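PDB 5X6B: O-phospho-L-seryl-tRNA:Cys-tRNA synthase from Methanocaldococcus jannaschii DSM 2661, which probably converts O-phosphoseryl-tRNA(Cys) to cysteinyl-tRNA(Cys), using a pyridoxal phosphate cofactor held on a lysine as a Schiff base. Local coordinates for residues B[101-104]-B[105-109]; B[231-234]-B[235-239]; B[298-301]-B[302-306]; B[305-308]-B[309-313]. All blocks are in the same frame, centred on the assembly; numbering follows the deposited sequence.

Contact 1: residues B[101-104]-B[105-109]; sequences KDFL and EDIAK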
# COMPACT_ATOMS: atom_id res chain seq x y z
N LYS B 101 -5.41 6.03 13.72
CA LYS B 101 -6.49 6.35 14.64
C LYS B 101 -7.39 7.44 14.05
O LYS B 101 -8.61 7.29 13.99
CB LYS B 101 -5.92 6.79 15.99
CG LYS B 101 -6.97 7.23 16.99
CD LYS B 101 -6.35 8.06 18.09
CE LYS B 101 -7.15 7.98 19.37
NZ LYS B 101 -6.31 8.22 20.58
N ASP B 102 -6.78 8.53 13.62
CA ASP B 102 -7.52 9.65 13.05
C ASP B 102 -8.23 9.24 11.76
O ASP B 102 -9.35 9.67 11.50
CB ASP B 102 -6.58 10.83 12.78
CG ASP B 102 -6.14 11.51 14.06
OD1 ASP B 102 -6.77 11.25 15.11
OD2 ASP B 102 -5.16 12.28 14.02
N PHE B 103 -7.59 8.40 10.97
CA PHE B 103 -8.18 7.92 9.73
C PHE B 103 -9.41 7.06 10.00
O PHE B 103 -10.41 7.15 9.29
CB PHE B 103 -7.15 7.13 8.91
CG PHE B 103 -7.74 6.40 7.75
CD1 PHE B 103 -8.20 7.09 6.64
CD2 PHE B 103 -7.85 5.02 7.77
CE1 PHE B 103 -8.75 6.41 5.57
CE2 PHE B 103 -8.39 4.34 6.70
CZ PHE B 103 -8.85 5.03 5.60
N LEU B 104 -9.33 6.23 11.03
CA LEU B 104 -10.42 5.33 11.36
C LEU B 104 -11.64 6.08 11.87
O LEU B 104 -12.78 5.67 11.62
CB LEU B 104 -9.97 4.30 12.40
CG LEU B 104 -9.17 3.15 11.78
CD1 LEU B 104 -8.77 2.14 12.85
CD2 LEU B 104 -9.98 2.50 10.68
N GLU B 105 -11.42 7.19 12.56
CA GLU B 105 -12.54 8.01 12.99
C GLU B 105 -13.09 8.82 11.81
O GLU B 105 -14.30 9.01 11.70
CB GLU B 105 -12.14 8.92 14.15
CG GLU B 105 -11.66 10.31 13.76
CD GLU B 105 -11.00 11.04 14.91
OE1 GLU B 105 -10.93 10.47 16.02
OE2 GLU B 105 -10.55 12.19 14.70
N ASP B 106 -12.21 9.27 10.92
CA ASP B 106 -12.65 10.03 9.75
C ASP B 106 -13.41 9.14 8.77
O ASP B 106 -14.39 9.58 8.16
CB ASP B 106 -11.46 10.69 9.05
CG ASP B 106 -10.85 11.81 9.88
OD1 ASP B 106 -11.52 12.29 10.81
OD2 ASP B 106 -9.69 12.20 9.59
N ILE B 107 -12.97 7.90 8.63
CA ILE B 107 -13.64 6.96 7.74
C ILE B 107 -14.98 6.54 8.37
O ILE B 107 -15.89 6.09 7.67
CB ILE B 107 -12.77 5.71 7.45
CG1 ILE B 107 -13.28 4.96 6.23
CG2 ILE B 107 -12.72 4.79 8.64
CD1 ILE B 107 -13.16 5.75 4.94
N ALA B 108 -15.09 6.71 9.68
CA ALA B 108 -16.33 6.42 10.38
C ALA B 108 -17.36 7.51 10.12
O ALA B 108 -18.51 7.23 9.79
CB ALA B 108 -16.08 6.26 11.87
N LYS B 109 -16.94 8.77 10.27
CA LYS B 109 -17.81 9.90 9.97
C LYS B 109 -18.25 9.85 8.52
O LYS B 109 -19.41 10.08 8.20
CB LYS B 109 -17.10 11.23 10.25
CG LYS B 109 -16.77 11.50 11.71
CD LYS B 109 -16.15 12.88 11.86
CE LYS B 109 -15.79 13.19 13.30
NZ LYS B 109 -15.16 14.53 13.45
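Phe103 and Ile107, one helical turn apart, meet over the ring: the branch carbon CB of Ile107 stands over one ring face, 4.4 Å from Phe103 CZ. With its CG1 anti to the backbone N (chi1 -163°), Ile107 turns its other branch, CG2, back along the helix, and this methyl lies 4.1 Å from CD2 of Leu104, whose side chain crosses that of Ile107 at a slant. Phe103 and Ile107 are buried against helix 298-305 and strand 115-119 respectively, so hydrocarbon side chains suit both places.

The turn belongs to the amphipathic helix 100-111, whose i to i+4 bonds include one from Ile107 N to Phe103 O (2.7 Å). Its inward side packs on two elements: Phe103 rests on Ile300, Leu303 and Met304 of helix 298-305, while Leu104 and Ile107 touch Pro118 and Ala116 of strand 115-119.

The acidic residues behave differently. Asp102 and Glu105 run side by side and point the same way, their carboxylate planes 37° apart and Asp102 OD1 only 3.9 Å from Glu105 OE2, so each would probably raise the other's proton affinity somewhat. Asp106 is buried, and its OD2 is hydrogen-bonded to the hydroxyl of Tyr44 of the second subunit, which gives this polar group a partner at the subunit interface.

Contact 2: residues B[231-234]-B[235-239]; sequences AYTV and GRMPV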
# COMPACT_ATOMS: atom_id res chain seq x y z
N ALA B 231 -18.96 -3.13 -0.66
CA ALA B 231 -18.02 -3.34 -1.74
C ALA B 231 -18.73 -2.80 -2.97
O ALA B 231 -19.91 -3.06 -3.15
CB ALA B 231 -17.67 -4.81 -1.90
N TYR B 232 -18.02 -2.01 -3.77
CA TYR B 232 -18.55 -1.39 -5.00
C TYR B 232 -19.46 -0.18 -4.78
O TYR B 232 -19.96 0.36 -5.76
CB TYR B 232 -19.33 -2.40 -5.85
CG TYR B 232 -18.56 -3.02 -6.98
CD1 TYR B 232 -17.64 -2.28 -7.73
CD2 TYR B 232 -18.77 -4.34 -7.34
CE1 TYR B 232 -16.94 -2.86 -8.77
CE2 TYR B 232 -18.09 -4.93 -8.38
CZ TYR B 232 -17.17 -4.18 -9.09
OH TYR B 232 -16.48 -4.76 -10.13
N THR B 233 -19.68 0.24 -3.54
CA THR B 233 -20.38 1.51 -3.35
C THR B 233 -19.56 2.52 -2.54
O THR B 233 -19.49 3.69 -2.92
CB THR B 233 -21.75 1.35 -2.65
OG1 THR B 233 -21.58 0.71 -1.38
CG2 THR B 233 -22.69 0.54 -3.52
N VAL B 234 -18.97 2.08 -1.44
CA VAL B 234 -18.17 3.00 -0.63
C VAL B 234 -16.92 3.40 -1.38
O VAL B 234 -16.10 2.55 -1.76
CB VAL B 234 -17.80 2.38 0.74
CG1 VAL B 234 -16.65 3.15 1.37
CG2 VAL B 234 -18.99 2.41 1.67
N GLY B 235 -16.77 4.70 -1.61
CA GLY B 235 -15.66 5.22 -2.37
C GLY B 235 -16.03 5.60 -3.80
O GLY B 235 -15.23 6.20 -4.50
N ARG B 236 -17.24 5.24 -4.22
CA ARG B 236 -17.77 5.67 -5.52
C ARG B 236 -18.92 6.64 -5.32
O ARG B 236 -18.92 7.75 -5.86
CB ARG B 236 -18.25 4.48 -6.35
CG ARG B 236 -17.18 3.47 -6.64
CD ARG B 236 -17.55 2.47 -7.73
NE ARG B 236 -16.47 1.49 -7.86
CZ ARG B 236 -16.24 0.77 -8.95
NH1 ARG B 236 -15.23 -0.09 -8.97
NH2 ARG B 236 -17.00 0.92 -10.02
N MET B 237 -19.92 6.20 -4.57
CA MET B 237 -21.07 7.03 -4.24
C MET B 237 -21.12 7.24 -2.73
O MET B 237 -20.54 6.45 -1.98
CB MET B 237 -22.37 6.38 -4.73
CG MET B 237 -22.76 5.13 -3.96
SD MET B 237 -24.20 4.30 -4.66
CE MET B 237 -23.50 3.51 -6.10
N PRO B 238 -21.78 8.31 -2.27
CA PRO B 238 -21.91 8.52 -0.83
C PRO B 238 -22.79 7.46 -0.16
O PRO B 238 -23.73 6.96 -0.78
CB PRO B 238 -22.56 9.91 -0.74
CG PRO B 238 -23.18 10.14 -2.07
CD PRO B 238 -22.32 9.43 -3.06
N VAL B 239 -22.46 7.11 1.08
CA VAL B 239 -23.19 6.07 1.80
C VAL B 239 -23.40 6.46 3.26
O VAL B 239 -22.43 6.72 3.98
CB VAL B 239 -22.47 4.71 1.75
CG1 VAL B 239 -23.12 3.73 2.70
CG2 VAL B 239 -22.47 4.15 0.33
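Two backbone hydrogen bonds converge on Thr233 O, from Arg236 N and from Met237 N, each 3.0 Å long. They reach the oxygen differently: Met237 N lies nearly along the C=O axis, whereas Arg236 N stands 46° out of the carbonyl plane. The bond from Arg236 closes a type II beta turn in the loop between strands 226-229 and 248-252. Gly235 takes its third position at phi 103°, where a beta-carbon would collide with Val234 O. Among the side chains, the Thr233 hydroxyl is bonded to His201.

Polar-aromatic packing joins Tyr232 and Arg236. The extended arginine runs beside the tyrosine, and the guanidinium stands almost perpendicular to the ring (88°), presenting a face to the ring's edge with NH1 3.3 Å from Tyr232 CE1. Arg236 is also salt-bridged to Asp347 and hydrogen-bonded to Ser256 and to the carbonyl of the cofactor-bearing lysine at position 255.

Apolar contacts complete the loop: Thr233 CG2 meets Met237 CE at 4.0 Å, and Val234 CG2 meets Val239 CG2 at 4.1 Å, the two valines crossing at about a right angle.

The several bonds on the buried guanidinium of Arg236 fix its orientation and link this turn to the backbone at position 255.

Contact 3: residues B[298-301]-B[302-306]; sequences LPIV and TLMAS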
# COMPACT_ATOMS: atom_id res chain seq x y z
N LEU B 298 1.67 -1.58 3.27
CA LEU B 298 1.42 -0.70 2.13
C LEU B 298 -0.05 -0.35 1.83
O LEU B 298 -0.36 0.82 1.62
CB LEU B 298 2.06 -1.32 0.89
CG LEU B 298 2.49 -0.41 -0.26
CD1 LEU B 298 3.29 0.77 0.27
CD2 LEU B 298 3.31 -1.20 -1.25
N PRO B 299 -0.96 -1.35 1.79
CA PRO B 299 -2.33 -1.01 1.37
C PRO B 299 -3.04 0.03 2.24
O PRO B 299 -3.76 0.87 1.70
CB PRO B 299 -3.05 -2.36 1.46
CG PRO B 299 -1.97 -3.37 1.25
CD PRO B 299 -0.80 -2.80 1.98
N ILE B 300 -2.83 -0.02 3.55
CA ILE B 300 -3.50 0.93 4.44
C ILE B 300 -2.93 2.33 4.23
O ILE B 300 -3.62 3.34 4.40
CB ILE B 300 -3.38 0.50 5.93
CG1 ILE B 300 -4.24 1.40 6.83
CG2 ILE B 300 -1.94 0.52 6.40
CD1 ILE B 300 -5.71 1.32 6.53
N VAL B 301 -1.66 2.39 3.83
CA VAL B 301 -1.01 3.66 3.55
C VAL B 301 -1.58 4.29 2.28
O VAL B 301 -1.80 5.49 2.22
CB VAL B 301 0.51 3.49 3.42
CG1 VAL B 301 1.17 4.80 3.01
CG2 VAL B 301 1.08 2.98 4.73
N THR B 302 -1.82 3.46 1.26
CA THR B 302 -2.44 3.95 0.04
C THR B 302 -3.88 4.38 0.31
O THR B 302 -4.36 5.36 -0.26
CB THR B 302 -2.42 2.90 -1.08
OG1 THR B 302 -3.18 1.75 -0.69
CG2 THR B 302 -0.99 2.48 -1.38
N LEU B 303 -4.56 3.66 1.20
CA LEU B 303 -5.95 3.97 1.55
C LEU B 303 -6.06 5.34 2.21
O LEU B 303 -6.95 6.12 1.89
CB LEU B 303 -6.52 2.88 2.46
CG LEU B 303 -8.02 2.93 2.78
CD1 LEU B 303 -8.86 2.83 1.51
CD2 LEU B 303 -8.40 1.82 3.75
N MET B 304 -5.14 5.62 3.14
CA MET B 304 -5.08 6.93 3.78
C MET B 304 -4.66 8.03 2.79
O MET B 304 -5.12 9.17 2.87
CB MET B 304 -4.12 6.91 4.96
CG MET B 304 -4.61 6.11 6.16
SD MET B 304 -3.48 6.23 7.58
CE MET B 304 -2.10 5.26 7.00
N ALA B 305 -3.79 7.67 1.85
CA ALA B 305 -3.29 8.64 0.88
C ALA B 305 -4.34 8.97 -0.19
O ALA B 305 -4.48 10.12 -0.60
CB ALA B 305 -2.02 8.12 0.23
N SER B 306 -5.06 7.95 -0.65
CA SER B 306 -6.10 8.15 -1.65
C SER B 306 -7.39 8.72 -1.06
O SER B 306 -8.32 9.04 -1.79
CB SER B 306 -6.42 6.83 -2.36
OG SER B 306 -5.28 6.31 -3.01
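Thr302 OG1 donates a hydrogen bond of 2.6 Å to Pro299 O, three residues back, and the same oxygen takes Leu303 N at 2.9 Å. Both donors come from one face of the carbonyl plane, the hydroxyl at a C=O...donor angle of 120° and the amide at a wider one. The threonine can do this because chi1 of 63° sets OG1 between its own N and carbonyl carbon, turned back toward the preceding turn; CG2 then lies 3.5 Å from Leu298 O. The hydroxyl in turn accepts from Ser260 N, so a buried polar group is used as both donor and acceptor.

Around this, the backbone ladder of helix 298-305 runs from Thr302 N to Leu298 O through Ala305 N to Val301 O. Proline suits its place in the first turn, where the missing N-H costs no bond within the helix. On another side of the helix the residues are apolar: Ile300 CD1 lies against Leu303 CD2 at 3.9 Å, the two chains slanting across each other. Met304 bends at chi3 (-72°), and its CE lies 4.4 Å from Ile300 CG1.

Farther out, Met304 also packs on Ile100 of helix 100-111, while Val301 and Ala305 touch Ala74 of helix 69-77. At the subunit interface Leu298 packs on Leu298 of the second subunit and Pro299 on its Ala261.

Contact 4: residues B[305-308]-B[309-313]; sequences ASFP and HVVER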
# COMPACT_ATOMS: atom_id res chain seq x y z
N ALA B 305 -3.79 7.67 1.85
CA ALA B 305 -3.29 8.64 0.88
C ALA B 305 -4.34 8.97 -0.19
O ALA B 305 -4.48 10.12 -0.60
CB ALA B 305 -2.02 8.12 0.23
N SER B 306 -5.06 7.95 -0.65
CA SER B 306 -6.10 8.15 -1.65
C SER B 306 -7.39 8.72 -1.06
O SER B 306 -8.32 9.04 -1.79
CB SER B 306 -6.42 6.83 -2.36
OG SER B 306 -5.28 6.31 -3.01
N PHE B 307 -7.43 8.84 0.26
CA PHE B 307 -8.66 9.20 0.94
C PHE B 307 -9.21 10.58 0.53
O PHE B 307 -10.40 10.69 0.23
CB PHE B 307 -8.48 9.12 2.46
CG PHE B 307 -9.73 9.39 3.24
CD1 PHE B 307 -10.85 8.59 3.07
CD2 PHE B 307 -9.79 10.43 4.15
CE1 PHE B 307 -12.01 8.84 3.78
CE2 PHE B 307 -10.95 10.68 4.87
CZ PHE B 307 -12.06 9.88 4.68
N PRO B 308 -8.37 11.63 0.52
CA PRO B 308 -8.92 12.92 0.07
C PRO B 308 -9.42 12.89 -1.38
O PRO B 308 -10.44 13.51 -1.69
CB PRO B 308 -7.74 13.88 0.21
CG PRO B 308 -6.86 13.25 1.23
CD PRO B 308 -6.98 11.78 0.98
N HIS B 309 -8.71 12.18 -2.25
CA HIS B 309 -9.15 11.99 -3.62
C HIS B 309 -10.47 11.23 -3.68
O HIS B 309 -11.30 11.47 -4.56
CB HIS B 309 -8.08 11.26 -4.43
CG HIS B 309 -8.56 10.77 -5.77
ND1 HIS B 309 -8.93 11.62 -6.78
CD2 HIS B 309 -8.71 9.51 -6.26
CE1 HIS B 309 -9.30 10.92 -7.84
NE2 HIS B 309 -9.17 9.63 -7.54
N VAL B 310 -10.67 10.30 -2.75
CA VAL B 310 -11.89 9.49 -2.72
C VAL B 310 -13.09 10.31 -2.23
O VAL B 310 -14.16 10.26 -2.84
CB VAL B 310 -11.70 8.24 -1.83
CG1 VAL B 310 -13.04 7.63 -1.46
CG2 VAL B 310 -10.83 7.22 -2.55
N VAL B 311 -12.90 11.06 -1.14
CA VAL B 311 -13.93 11.94 -0.61
C VAL B 311 -14.45 12.92 -1.68
O VAL B 311 -15.65 13.18 -1.76
CB VAL B 311 -13.41 12.75 0.60
CG1 VAL B 311 -14.41 13.83 1.01
CG2 VAL B 311 -13.12 11.82 1.76
N GLU B 312 -13.54 13.43 -2.50
CA GLU B 312 -13.92 14.40 -3.51
C GLU B 312 -14.58 13.76 -4.73
O GLU B 312 -15.35 14.41 -5.44
CB GLU B 312 -12.70 15.21 -3.95
CG GLU B 312 -12.22 16.21 -2.91
CD GLU B 312 -13.23 17.33 -2.67
OE1 GLU B 312 -13.82 17.83 -3.66
OE2 GLU B 312 -13.42 17.72 -1.50
N ARG B 313 -14.30 12.49 -4.97
CA ARG B 313 -14.81 11.84 -6.17
C ARG B 313 -16.20 11.25 -5.96
O ARG B 313 -16.91 11.00 -6.93
CB ARG B 313 -13.85 10.76 -6.67
CG ARG B 313 -13.92 9.43 -5.96
CD ARG B 313 -12.85 8.49 -6.51
NE ARG B 313 -12.95 7.14 -5.96
CZ ARG B 313 -12.17 6.13 -6.32
NH1 ARG B 313 -11.21 6.32 -7.22
NH2 ARG B 313 -12.34 4.93 -5.79
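The first turns of helix 307-314, which follows helix 298-305 almost at once, are bound by Val310 N to Ser306 O at 2.8 Å, Val311 N to Phe307 O at 2.9 Å and Glu312 N to Pro308 O at 3.2 Å. The second is almost straight, with an N-H...O angle of 173°. Pro308 fits an opening turn, having no N-H to offer and a ring that restricts its phi to a helical value.

The chief side-chain contact is a CH-pi interaction between Phe307 and Val311. Phe307 CG is anti to its N (chi1 -176°), and Val311 puts CG2 beside its own N, so this methyl sits over the ring face, 3.8 Å from the centroid and 17° off the normal. Val310 sends its CG2 back toward Ser306, 4.4 Å from Ser306 CB. The hydroxyl of Ser306 reaches Ala258 O in the buried junction between the two helices.

Around the turn, Phe307 meets Phe103 edge-to-face and, across the subunit interface, Tyr44 of the second subunit in the same manner. The contact is therefore dispersive on the Phe307 side, the backbone N-H groups being met by helix carbonyls; a flat ring suits a site where a methyl lies over its face and other aromatic rings approach it edge-to-face.

How the contacts relate
Contacts 2, 3 and 4 are buried, whereas contact 1 is only partly so, its Lys101 and Glu105 being exposed. Contacts 1, 3 and 4 lie on helices: that of contact 1 packs on both of the others, which follow one another in the chain, and all three contacts touch the second subunit. Contacts 3 and 4 share Ala305 and Ser306 where their two helices join. Contact 2 is the one non-helical turn, with no neighbouring chain upon it; it reaches contact 4 through a probable hydrogen bond from Arg313 to Gly235 O. Its arginine-centred polar contacts, beside the cofactor lysine, contrast with the mainly apolar helix packing.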